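Local coordinates for protein member of s1p family of ribosomal proteins (Pyrococcus furiosus, PDB 5YH1) that probably acts as an exonuclease on nucleic acids, its DHH domain carrying a bound manganese ion, at residues 276-280 against 281-285. Sequence-based numbering, arbitrary orientation.
Sequences IEEIL and LITGN
Thr-283 OG1 donates a short hydrogen bond of 2.6 Å to Glu-278 OE1, meeting it from above the carboxylate plane, and accepts one from Asn-285 N at 3.1 Å. A hydroxyl can do both, and chi1 of 72° places OG1 between the backbone N and the carbonyl carbon, where it reaches both partners; the bond from Asn-285 N makes an ST turn. Glutamate suits position 278 because its chain is long enough to bring a carboxylate acceptor from the last helical turn to the hydroxyl, the bend at chi2 (-64°) turning it there. The two side chains cross at about a right angle, with Thr-283 CG2 3.7 Å from Glu-278 OE2. A valine in place of Thr-283 would probably leave Glu-278 OE1 without this donor and Asn-285 N without its acceptor. Between these polar residues the helix 276-279 ends in a Schellman motif: Ile-282 N bonds to Glu-277 O almost straight (175°), Leu-281 N to Glu-278 O, and Leu-281 takes the motif's positive phi although it carries a CB, where glycine is commonest. Ile-282 CG1 rests 3.8 Å from Glu-277 CB, using the aliphatic part of a glutamate whose OE1 bonds to Gly-274 N. Ile-282 and Leu-280 touch Val-73 of helix 66-86, while Asn-285 OD1 caps Arg-288 N.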
loop_
_atom_site.group_PDB
_atom_site.type_symbol
_atom_site.label_atom_id
_atom_site.label_comp_id
_atom_site.label_asym_id
_atom_site.label_seq_id
_atom_site.Cartn_x
_atom_site.Cartn_y
_atom_site.Cartn_z
ATOM N N ILE A 276 8.523 19.990 -2.834
ATOM C CA ILE A 276 9.776 19.843 -3.580
ATOM C C ILE A 276 10.225 21.161 -4.252
ATOM O O ILE A 276 11.409 21.482 -4.247
ATOM C CB ILE A 276 9.691 18.671 -4.600
ATOM C CG1 ILE A 276 11.053 18.368 -5.228
ATOM C CG2 ILE A 276 8.678 18.952 -5.699
ATOM C CD1 ILE A 276 12.074 17.822 -4.264
ATOM N N GLU A 277 9.279 21.924 -4.799
ATOM C CA GLU A 277 9.590 23.198 -5.455
ATOM C C GLU A 277 10.218 24.203 -4.487
ATOM O O GLU A 277 11.060 25.017 -4.891
ATOM C CB GLU A 277 8.343 23.847 -6.067
ATOM C CG GLU A 277 7.628 23.018 -7.122
ATOM C CD GLU A 277 6.556 22.102 -6.549
ATOM O OE1 GLU A 277 6.471 21.943 -5.314
ATOM O OE2 GLU A 277 5.798 21.522 -7.347
ATOM N N GLU A 278 9.782 24.158 -3.228
ATOM C CA GLU A 278 10.289 25.053 -2.198
ATOM C C GLU A 278 11.697 24.657 -1.806
ATOM O O GLU A 278 12.574 25.511 -1.655
ATOM C CB GLU A 278 9.394 25.023 -0.956
ATOM C CG GLU A 278 7.931 25.370 -1.204
ATOM C CD GLU A 278 7.723 26.789 -1.687
ATOM O OE1 GLU A 278 8.679 27.589 -1.694
ATOM O OE2 GLU A 278 6.585 27.115 -2.060
ATOM N N ILE A 279 11.917 23.360 -1.657
ATOM C CA ILE A 279 13.234 22.848 -1.316
ATOM C C ILE A 279 14.241 23.150 -2.438
ATOM O O ILE A 279 15.393 23.486 -2.163
ATOM C CB ILE A 279 13.172 21.343 -1.018
ATOM C CG1 ILE A 279 12.322 21.096 0.238
ATOM C CG2 ILE A 279 14.569 20.760 -0.824
ATOM C CD1 ILE A 279 11.884 19.654 0.399
ATOM N N LEU A 280 13.790 23.056 -3.690
ATOM C CA LEU A 280 14.652 23.286 -4.853
ATOM C C LEU A 280 14.873 24.767 -5.191
ATOM O O LEU A 280 15.626 25.079 -6.125
ATOM C CB LEU A 280 14.066 22.592 -6.084
ATOM C CG LEU A 280 14.171 21.077 -6.113
ATOM C CD1 LEU A 280 13.407 20.566 -7.318
ATOM C CD2 LEU A 280 15.621 20.604 -6.135
ATOM N N LEU A 281 14.195 25.653 -4.455
ATOM C CA LEU A 281 14.311 27.102 -4.588
ATOM C C LEU A 281 13.854 27.585 -5.960
ATOM O O LEU A 281 14.569 28.322 -6.617
ATOM C CB LEU A 281 15.747 27.579 -4.294
ATOM C CG LEU A 281 15.914 29.080 -3.970
ATOM C CD1 LEU A 281 15.556 29.356 -2.527
ATOM C CD2 LEU A 281 17.333 29.565 -4.229
ATOM N N ILE A 282 12.674 27.162 -6.409
ATOM C CA ILE A 282 12.168 27.656 -7.694
ATOM C C ILE A 282 10.923 28.507 -7.570
ATOM O O ILE A 282 10.355 28.917 -8.574
ATOM C CB ILE A 282 11.936 26.534 -8.726
ATOM C CG1 ILE A 282 10.812 25.597 -8.292
ATOM C CG2 ILE A 282 13.224 25.753 -8.954
ATOM C CD1 ILE A 282 10.302 24.734 -9.426
ATOM N N THR A 283 10.491 28.757 -6.345
ATOM C CA THR A 283 9.444 29.726 -6.084
ATOM C C THR A 283 10.120 30.974 -5.523
ATOM O O THR A 283 11.287 30.949 -5.115
ATOM C CB THR A 283 8.416 29.201 -5.051
ATOM O OG1 THR A 283 8.995 29.186 -3.745
ATOM C CG2 THR A 283 7.954 27.799 -5.390
ATOM N N GLY A 284 9.387 32.067 -5.472
ATOM C CA GLY A 284 9.910 33.258 -4.828
ATOM C C GLY A 284 9.814 33.234 -3.314
ATOM O O GLY A 284 10.155 34.218 -2.668
ATOM N N ASN A 285 9.364 32.127 -2.728
ATOM C CA ASN A 285 9.154 32.072 -1.282
ATOM C C ASN A 285 10.405 31.620 -0.526
ATOM O O ASN A 285 10.489 30.483 -0.051
ATOM C CB ASN A 285 7.960 31.178 -0.961
ATOM C CG ASN A 285 7.438 31.394 0.445
ATOM O OD1 ASN A 285 8.161 31.858 1.337
ATOM N ND2 ASN A 285 6.176 31.052 0.655
#